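Putative uncharacterized protein TTHB187 (Thermus thermophilus HB8, PDB 3SK9) is the nuclease domain of the CRISPR-associated protein Cas3, a metal-dependent endonuclease that cuts single-stranded DNA in defence against invading genetic elements. Local coordinates at residues H24-H29 / R171-E176. Numbering follows the deposited sequence.
Sequences HPLLAH and RWLLEE
L27 packs against W172, L173 and E176 with both methyls, and no hydrogen bond crosses between 24-29 and 171-176. CG of L27 lies anti to the backbone N (chi1 178°), which extends the branch and its two methyls toward the facing helix. There CD1 and CD2 both rest on one methylene, each 3.9 Å from CG of E176, and the two side chains run roughly perpendicular. CD2 also reaches the indole, 4.2 Å from CZ3 of W172; it meets the ring at its edge, near the ring plane, so this is no face stack. L173 packs beside them, crossing L27 at a slant, its CD2 3.8 Å from CB of L27, while its CD1 lies 4.3 Å from CD2 of L26. E176 divides its roles: its CG methylene joins the apolar packing, and beyond the bend at chi2 (79°) OE1 sits 3.9 Å above the W172 plane, offset toward the rim, with the carboxylate salt-bridged to R179 and R180. L15 of helix 10-16 touches both L27 and W172. These distances amount to apolar helix-to-helix packing in the mainly helical HD domain, joining helix 165-181 to the first turn of helix 26-43, which carries the metal-binding H29.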
loop_
_atom_site.group_PDB
_atom_site.type_symbol
_atom_site.label_atom_id
_atom_site.label_comp_id
_atom_site.label_asym_id
_atom_site.label_seq_id
_atom_site.Cartn_x
_atom_site.Cartn_y
_atom_site.Cartn_z
ATOM N N HIS A 24 -6.627 -14.025 7.713
ATOM C CA HIS A 24 -6.650 -12.692 7.053
ATOM C C HIS A 24 -5.708 -12.760 5.850
ATOM O O HIS A 24 -4.491 -12.736 6.002
ATOM C CB HIS A 24 -6.183 -11.636 8.062
ATOM C CG HIS A 24 -6.429 -10.214 7.635
ATOM N ND1 HIS A 24 -7.652 -9.766 7.185
ATOM C CD2 HIS A 24 -5.626 -9.121 7.690
ATOM C CE1 HIS A 24 -7.587 -8.472 6.936
ATOM N NE2 HIS A 24 -6.358 -8.053 7.217
ATOM N N PRO A 25 -6.265 -12.957 4.661
ATOM C CA PRO A 25 -5.386 -13.040 3.498
ATOM C C PRO A 25 -4.603 -11.724 3.297
ATOM O O PRO A 25 -5.153 -10.644 3.582
ATOM C CB PRO A 25 -6.384 -13.252 2.325
ATOM C CG PRO A 25 -7.563 -13.983 2.948
ATOM C CD PRO A 25 -7.662 -13.381 4.365
ATOM N N LEU A 26 -3.403 -11.815 2.739
ATOM C CA LEU A 26 -2.611 -10.634 2.410
ATOM C C LEU A 26 -3.462 -9.730 1.514
ATOM O O LEU A 26 -3.468 -8.514 1.694
ATOM C CB LEU A 26 -1.345 -11.037 1.670
ATOM C CG LEU A 26 -0.423 -9.876 1.242
ATOM C CD1 LEU A 26 -0.098 -8.977 2.413
ATOM C CD2 LEU A 26 0.867 -10.492 0.655
ATOM N N LEU A 27 -4.192 -10.298 0.543
ATOM C CA LEU A 27 -4.952 -9.431 -0.379
ATOM C C LEU A 27 -6.001 -8.593 0.368
ATOM O O LEU A 27 -6.259 -7.429 0.002
ATOM C CB LEU A 27 -5.668 -10.271 -1.447
ATOM C CG LEU A 27 -6.531 -9.484 -2.423
ATOM C CD1 LEU A 27 -5.730 -8.482 -3.255
ATOM C CD2 LEU A 27 -7.270 -10.504 -3.322
ATOM N N ALA A 28 -6.617 -9.179 1.405
ATOM C CA ALA A 28 -7.585 -8.455 2.228
ATOM C C ALA A 28 -6.900 -7.272 2.906
ATOM O O ALA A 28 -7.457 -6.170 2.955
ATOM C CB ALA A 28 -8.208 -9.368 3.262
ATOM N N HIS A 29 -5.702 -7.494 3.447
ATOM C CA HIS A 29 -4.978 -6.425 4.099
ATOM C C HIS A 29 -4.613 -5.348 3.083
ATOM O O HIS A 29 -4.684 -4.162 3.373
ATOM C CB HIS A 29 -3.712 -6.956 4.768
ATOM C CG HIS A 29 -2.913 -5.880 5.432
ATOM N ND1 HIS A 29 -3.368 -5.191 6.529
ATOM C CD2 HIS A 29 -1.703 -5.350 5.130
ATOM C CE1 HIS A 29 -2.474 -4.284 6.884
ATOM N NE2 HIS A 29 -1.452 -4.361 6.054
ATOM N N ARG A 171 2.704 -10.532 -9.026
ATOM C CA ARG A 171 2.169 -9.675 -10.081
ATOM C C ARG A 171 0.645 -9.745 -10.101
ATOM O O ARG A 171 -0.052 -8.721 -10.305
ATOM C CB ARG A 171 2.776 -10.071 -11.428
ATOM C CG ARG A 171 4.347 -9.897 -11.385
ATOM C CD ARG A 171 5.174 -10.508 -12.557
ATOM N NE ARG A 171 6.519 -9.885 -12.641
ATOM C CZ ARG A 171 7.478 -9.992 -11.710
ATOM N NH1 ARG A 171 7.287 -10.710 -10.589
ATOM N NH2 ARG A 171 8.642 -9.369 -11.881
ATOM N N TRP A 172 0.122 -10.951 -9.843
ATOM C CA TRP A 172 -1.338 -11.157 -9.725
ATOM C C TRP A 172 -1.953 -10.265 -8.643
ATOM O O TRP A 172 -2.974 -9.589 -8.864
ATOM C CB TRP A 172 -1.630 -12.635 -9.423
ATOM C CG TRP A 172 -3.117 -13.031 -9.525
ATOM C CD1 TRP A 172 -3.751 -13.647 -10.586
ATOM C CD2 TRP A 172 -4.101 -12.903 -8.496
ATOM N NE1 TRP A 172 -5.085 -13.848 -10.292
ATOM C CE2 TRP A 172 -5.327 -13.401 -9.017
ATOM C CE3 TRP A 172 -4.077 -12.381 -7.197
ATOM C CZ2 TRP A 172 -6.511 -13.402 -8.270
ATOM C CZ3 TRP A 172 -5.244 -12.387 -6.453
ATOM C CH2 TRP A 172 -6.452 -12.882 -7.003
ATOM N N LEU A 173 -1.293 -10.195 -7.494
ATOM C CA LEU A 173 -1.826 -9.376 -6.403
ATOM C C LEU A 173 -1.846 -7.873 -6.745
ATOM O O LEU A 173 -2.825 -7.158 -6.484
ATOM C CB LEU A 173 -0.973 -9.588 -5.149
ATOM C CG LEU A 173 -1.227 -10.895 -4.407
ATOM C CD1 LEU A 173 -0.152 -11.139 -3.442
ATOM C CD2 LEU A 173 -2.617 -10.899 -3.690
ATOM N N LEU A 174 -0.749 -7.373 -7.294
ATOM C CA LEU A 174 -0.745 -5.971 -7.745
ATOM C C LEU A 174 -1.862 -5.679 -8.770
ATOM O O LEU A 174 -2.544 -4.670 -8.700
ATOM C CB LEU A 174 0.609 -5.639 -8.370
ATOM C CG LEU A 174 0.652 -4.174 -8.881
ATOM C CD1 LEU A 174 2.073 -3.674 -8.783
ATOM C CD2 LEU A 174 0.109 -4.061 -10.336
ATOM N N GLU A 175 -2.046 -6.565 -9.744
ATOM C CA GLU A 175 -3.083 -6.358 -10.734
ATOM C C GLU A 175 -4.461 -6.367 -10.057
ATOM O O GLU A 175 -5.330 -5.574 -10.390
ATOM C CB GLU A 175 -2.942 -7.445 -11.821
ATOM C CG GLU A 175 -3.663 -7.174 -13.076
ATOM C CD GLU A 175 -3.210 -5.910 -13.778
ATOM O OE1 GLU A 175 -1.999 -5.559 -13.747
ATOM O OE2 GLU A 175 -4.117 -5.256 -14.351
ATOM N N GLU A 176 -4.675 -7.239 -9.076
ATOM C CA GLU A 176 -5.978 -7.283 -8.406
ATOM C C GLU A 176 -6.341 -5.968 -7.672
ATOM O O GLU A 176 -7.479 -5.565 -7.668
ATOM C CB GLU A 176 -6.022 -8.467 -7.452
ATOM C CG GLU A 176 -7.350 -8.742 -6.817
ATOM C CD GLU A 176 -8.336 -9.490 -7.722
ATOM O OE1 GLU A 176 -8.050 -9.740 -8.913
ATOM O OE2 GLU A 176 -9.435 -9.823 -7.257
#